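Local coordinates for hypothetical protein Atu2648 (Agrobacterium tumefaciens str. C58, PDB 1ZCE) that is of unknown function but adopts an EVE domain, a fold related to the ASCH and PUA domains and so possibly able to bind nucleic acid, at residues S15-E27 against D84-Q96. Sequence-based numbering, arbitrary orientation.
Sequences SWEMQKAKGETGE and DCVDIRAVCDMPQ
Asp93 OD1 takes two bonds from helix 16-22. Trp16 NE1 reaches Asp93 OD1 at 2.7 Å on the anti side of the carboxylate, and the indole and carboxylate planes stand 85° apart. Lys20 NZ meets Asp93 OD1 at 2.8 Å on the syn side, well out of the plane, and completes a salt bridge. Lys20 CG sits over one face of the Trp16 ring, offset toward its rim, and the chain then bends at chi3. The far corner of the indole, Trp16 CH2, rests 3.6 Å from Ala90 CB. Trp16 CG lies anti to its backbone N (chi1 173°), which brings the ring to Ala90 and Asp93, and Phe52 meets the same ring. Here the helix crosses the long strand of the EVE domain sheet almost at a right angle (-97°). After the helix the chain turns at Gly23 and joins the sheet edge at Glu27, an antiparallel hydrogen-bonded pair with Ile88. Gln19 gives Ile88 O a weak NE2 bond, while its OE1 accepts from Trp14. A water ties Gln19 NE2 and the carbonyls of Gln19 and Gly23 to Ala90 N. Arg89 CB packs against Gly23 O and Gly26 CA, and its chain runs extended from CG to NE. In the guanidinium plane, Arg89 NH2 points at a lone pair of Glu24 O, 3.2 Å away, and Arg89 NE pairs with Glu66. Lys22 folds back to grip Gly26 O and Glu27 OE2, with Lys22 NZ 2.7 Å from Glu27 OE2.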
loop_
_atom_site.group_PDB
_atom_site.type_symbol
_atom_site.label_atom_id
_atom_site.label_comp_id
_atom_site.label_asym_id
_atom_site.label_seq_id
_atom_site.Cartn_x
_atom_site.Cartn_y
_atom_site.Cartn_z
ATOM N N SER A 15 4.159 -11.971 0.657
ATOM C CA SER A 15 2.722 -12.063 0.874
ATOM C C SER A 15 2.251 -11.328 2.116
ATOM O O SER A 15 3.041 -10.969 2.994
ATOM C CB SER A 15 2.305 -13.525 1.002
ATOM O OG SER A 15 2.807 -14.058 2.214
ATOM N N TRP A 16 0.941 -11.131 2.181
ATOM C CA TRP A 16 0.306 -10.475 3.307
ATOM C C TRP A 16 0.612 -11.263 4.584
ATOM O O TRP A 16 0.843 -10.679 5.641
ATOM C CB TRP A 16 -1.203 -10.400 3.058
ATOM C CG TRP A 16 -2.004 -9.897 4.210
ATOM C CD1 TRP A 16 -3.065 -10.523 4.792
ATOM C CD2 TRP A 16 -1.826 -8.665 4.920
ATOM N NE1 TRP A 16 -3.561 -9.764 5.819
ATOM C CE2 TRP A 16 -2.819 -8.615 5.922
ATOM C CE3 TRP A 16 -0.922 -7.598 4.808
ATOM C CZ2 TRP A 16 -2.941 -7.543 6.809
ATOM C CZ3 TRP A 16 -1.043 -6.527 5.692
ATOM C CH2 TRP A 16 -2.045 -6.511 6.680
ATOM N N GLU A 17 0.620 -12.589 4.488
ATOM C CA GLU A 17 0.914 -13.416 5.653
ATOM C C GLU A 17 2.322 -13.116 6.159
ATOM O O GLU A 17 2.544 -13.004 7.363
ATOM C CB GLU A 17 0.780 -14.899 5.303
ATOM C CG GLU A 17 -0.651 -15.351 5.038
ATOM C CD GLU A 17 -1.509 -15.371 6.291
ATOM O OE1 GLU A 17 -2.730 -15.613 6.173
ATOM O OE2 GLU A 17 -0.967 -15.150 7.395
HETATM N N MSE A 18 3.273 -12.976 5.239
HETATM C CA MSE A 18 4.646 -12.673 5.623
HETATM C C MSE A 18 4.714 -11.281 6.246
HETATM O O MSE A 18 5.458 -11.053 7.204
HETATM C CB MSE A 18 5.568 -12.749 4.407
HETATM C CG MSE A 18 5.681 -14.147 3.815
HETATM SE SE MSE A 18 6.665 -14.171 2.154
HETATM C CE MSE A 18 8.394 -14.676 2.831
ATOM N N GLN A 19 3.935 -10.352 5.700
ATOM C CA GLN A 19 3.903 -8.994 6.218
ATOM C C GLN A 19 3.403 -9.016 7.664
ATOM O O GLN A 19 4.011 -8.410 8.544
ATOM C CB GLN A 19 2.996 -8.118 5.344
ATOM C CG GLN A 19 2.939 -6.662 5.779
ATOM C CD GLN A 19 4.296 -5.985 5.723
ATOM O OE1 GLN A 19 4.934 -5.943 4.673
ATOM N NE2 GLN A 19 4.743 -5.453 6.856
ATOM N N LYS A 20 2.303 -9.720 7.914
ATOM C CA LYS A 20 1.765 -9.797 9.269
ATOM C C LYS A 20 2.753 -10.454 10.232
ATOM O O LYS A 20 2.843 -10.066 11.397
ATOM C CB LYS A 20 0.437 -10.561 9.286
ATOM C CG LYS A 20 -0.702 -9.805 8.621
ATOM C CD LYS A 20 -2.042 -10.484 8.841
ATOM C CE LYS A 20 -2.121 -11.830 8.145
ATOM N NZ LYS A 20 -3.483 -12.415 8.295
ATOM N N ALA A 21 3.501 -11.436 9.737
ATOM C CA ALA A 21 4.474 -12.144 10.559
ATOM C C ALA A 21 5.580 -11.224 11.073
ATOM O O ALA A 21 6.185 -11.492 12.112
ATOM C CB ALA A 21 5.078 -13.300 9.774
ATOM N N LYS A 22 5.851 -10.143 10.348
ATOM C CA LYS A 22 6.882 -9.203 10.774
ATOM C C LYS A 22 6.431 -8.419 11.997
ATOM O O LYS A 22 7.252 -7.885 12.742
ATOM C CB LYS A 22 7.235 -8.231 9.644
ATOM C CG LYS A 22 8.035 -8.856 8.508
ATOM C CD LYS A 22 9.300 -9.542 9.022
ATOM C CE LYS A 22 10.261 -8.568 9.698
ATOM N NZ LYS A 22 10.879 -7.597 8.748
ATOM N N GLY A 23 5.120 -8.350 12.200
ATOM C CA GLY A 23 4.592 -7.639 13.348
ATOM C C GLY A 23 4.977 -6.172 13.418
ATOM O O GLY A 23 5.187 -5.524 12.389
ATOM N N GLU A 24 5.083 -5.650 14.638
ATOM C CA GLU A 24 5.419 -4.245 14.851
ATOM C C GLU A 24 6.781 -3.834 14.301
ATOM O O GLU A 24 7.023 -2.649 14.079
ATOM C CB GLU A 24 5.312 -3.893 16.343
ATOM C CG GLU A 24 6.129 -4.775 17.271
ATOM C CD GLU A 24 7.515 -4.228 17.554
ATOM O OE1 GLU A 24 8.320 -4.959 18.161
ATOM O OE2 GLU A 24 7.797 -3.070 17.184
ATOM N N THR A 25 7.659 -4.810 14.075
ATOM C CA THR A 25 8.990 -4.548 13.530
ATOM C C THR A 25 8.848 -3.975 12.124
ATOM O O THR A 25 9.669 -3.172 11.681
ATOM C CB THR A 25 9.831 -5.842 13.453
ATOM O OG1 THR A 25 10.053 -6.348 14.775
ATOM C CG2 THR A 25 11.172 -5.575 12.781
ATOM N N GLY A 26 7.798 -4.395 11.428
ATOM C CA GLY A 26 7.564 -3.906 10.084
ATOM C C GLY A 26 8.493 -4.513 9.055
ATOM O O GLY A 26 9.258 -5.435 9.345
ATOM N N GLU A 27 8.420 -3.975 7.843
ATOM C CA GLU A 27 9.232 -4.442 6.732
ATOM C C GLU A 27 9.707 -3.266 5.889
ATOM O O GLU A 27 8.914 -2.406 5.507
ATOM C CB GLU A 27 8.407 -5.389 5.860
ATOM C CG GLU A 27 9.125 -5.905 4.625
ATOM C CD GLU A 27 10.182 -6.940 4.948
ATOM O OE1 GLU A 27 10.881 -7.388 4.013
ATOM O OE2 GLU A 27 10.312 -7.313 6.131
ATOM N N ASP A 84 15.401 5.406 -2.109
ATOM C CA ASP A 84 15.061 5.357 -0.695
ATOM C C ASP A 84 13.638 4.818 -0.533
ATOM O O ASP A 84 12.883 4.735 -1.502
ATOM C CB ASP A 84 15.240 6.734 -0.009
ATOM C CG ASP A 84 14.755 7.905 -0.853
ATOM O OD1 ASP A 84 13.547 7.984 -1.152
ATOM O OD2 ASP A 84 15.588 8.766 -1.206
ATOM N N CYS A 85 13.282 4.442 0.690
ATOM C CA CYS A 85 11.968 3.869 0.944
ATOM C C CYS A 85 11.551 3.952 2.406
ATOM O O CYS A 85 12.363 4.245 3.295
ATOM C CB CYS A 85 11.983 2.397 0.525
ATOM S SG CYS A 85 13.311 1.438 1.362
ATOM N N VAL A 86 10.266 3.702 2.643
ATOM C CA VAL A 86 9.731 3.681 3.995
ATOM C C VAL A 86 9.706 2.228 4.460
ATOM O O VAL A 86 10.088 1.312 3.727
ATOM C CB VAL A 86 8.265 4.214 4.060
ATOM C CG1 VAL A 86 8.228 5.691 3.716
ATOM C CG2 VAL A 86 7.370 3.428 3.107
ATOM N N ASP A 87 9.281 2.044 5.704
ATOM C CA ASP A 87 9.095 0.722 6.290
ATOM C C ASP A 87 7.599 0.722 6.587
ATOM O O ASP A 87 7.059 1.755 6.986
ATOM C CB ASP A 87 9.827 0.586 7.627
ATOM C CG ASP A 87 11.325 0.399 7.480
ATOM O OD1 ASP A 87 11.885 0.725 6.419
ATOM O OD2 ASP A 87 11.947 -0.068 8.459
ATOM N N ILE A 88 6.929 -0.410 6.392
ATOM C CA ILE A 88 5.502 -0.496 6.688
ATOM C C ILE A 88 5.223 -1.709 7.566
ATOM O O ILE A 88 6.015 -2.650 7.608
ATOM C CB ILE A 88 4.629 -0.614 5.400
ATOM C CG1 ILE A 88 5.001 -1.874 4.613
ATOM C CG2 ILE A 88 4.796 0.628 4.538
ATOM C CD1 ILE A 88 4.078 -2.154 3.428
ATOM N N ARG A 89 4.099 -1.677 8.274
ATOM C CA ARG A 89 3.712 -2.794 9.128
ATOM C C ARG A 89 2.210 -3.021 9.057
ATOM O O ARG A 89 1.444 -2.111 8.750
ATOM C CB ARG A 89 4.136 -2.551 10.579
ATOM C CG ARG A 89 3.527 -1.339 11.242
ATOM C CD ARG A 89 4.163 -1.140 12.611
ATOM N NE ARG A 89 3.821 0.136 13.229
ATOM C CZ ARG A 89 4.423 0.618 14.312
ATOM N NH1 ARG A 89 4.054 1.789 14.813
ATOM N NH2 ARG A 89 5.399 -0.070 14.891
ATOM N N ALA A 90 1.793 -4.244 9.344
ATOM C CA ALA A 90 0.384 -4.590 9.297
ATOM C C ALA A 90 -0.433 -3.888 10.373
ATOM O O ALA A 90 0.043 -3.656 11.487
ATOM C CB ALA A 90 0.223 -6.089 9.431
ATOM N N VAL A 91 -1.662 -3.532 10.017
ATOM C CA VAL A 91 -2.584 -2.901 10.949
ATOM C C VAL A 91 -3.725 -3.895 11.170
ATOM O O VAL A 91 -4.047 -4.243 12.306
ATOM C CB VAL A 91 -3.151 -1.570 10.403
ATOM C CG1 VAL A 91 -4.218 -1.035 11.347
ATOM C CG2 VAL A 91 -2.032 -0.546 10.267
ATOM N N CYS A 92 -4.329 -4.360 10.081
ATOM C CA CYS A 92 -5.419 -5.326 10.173
ATOM C C CYS A 92 -5.715 -5.938 8.810
ATOM O O CYS A 92 -5.344 -5.387 7.776
ATOM C CB CYS A 92 -6.685 -4.655 10.716
ATOM S SG CYS A 92 -7.392 -3.387 9.628
ATOM N N ASP A 93 -6.376 -7.089 8.811
ATOM C CA ASP A 93 -6.729 -7.743 7.562
ATOM C C ASP A 93 -7.942 -7.033 6.992
ATOM O O ASP A 93 -8.634 -6.298 7.698
ATOM C CB ASP A 93 -7.113 -9.207 7.801
ATOM C CG ASP A 93 -6.061 -9.973 8.566
ATOM O OD1 ASP A 93 -4.900 -10.000 8.114
ATOM O OD2 ASP A 93 -6.399 -10.557 9.616
HETATM N N MSE A 94 -8.180 -7.225 5.704
HETATM C CA MSE A 94 -9.368 -6.669 5.086
HETATM C C MSE A 94 -10.319 -7.851 5.265
HETATM O O MSE A 94 -10.082 -8.920 4.708
HETATM C CB MSE A 94 -9.140 -6.396 3.601
HETATM C CG MSE A 94 -10.349 -5.784 2.900
HETATM SE SE MSE A 94 -10.841 -4.060 3.615
HETATM C CE MSE A 94 -9.562 -2.995 2.644
ATOM N N PRO A 95 -11.382 -7.689 6.073
ATOM C CA PRO A 95 -12.357 -8.758 6.324
ATOM C C PRO A 95 -12.703 -9.579 5.085
ATOM O O PRO A 95 -12.618 -10.809 5.099
ATOM C CB PRO A 95 -13.549 -7.997 6.885
ATOM C CG PRO A 95 -12.876 -6.938 7.701
ATOM C CD PRO A 95 -11.776 -6.452 6.774
ATOM N N GLN A 96 -13.109 -8.894 4.022
ATOM C CA GLN A 96 -13.436 -9.546 2.763
ATOM C C GLN A 96 -12.564 -8.894 1.696
ATOM O O GLN A 96 -12.899 -7.831 1.172
ATOM C CB GLN A 96 -14.919 -9.364 2.411
ATOM C CG GLN A 96 -15.887 -10.094 3.333
ATOM C CD GLN A 96 -16.097 -9.383 4.652
ATOM O OE1 GLN A 96 -16.507 -8.223 4.686
ATOM N NE2 GLN A 96 -15.823 -10.079 5.751
HETATM O O HOH W 1 4.044 -5.998 9.852
HETATM O O HOH W 2 6.896 -0.409 17.253
HETATM O O HOH W 3 11.182 -2.569 9.354
#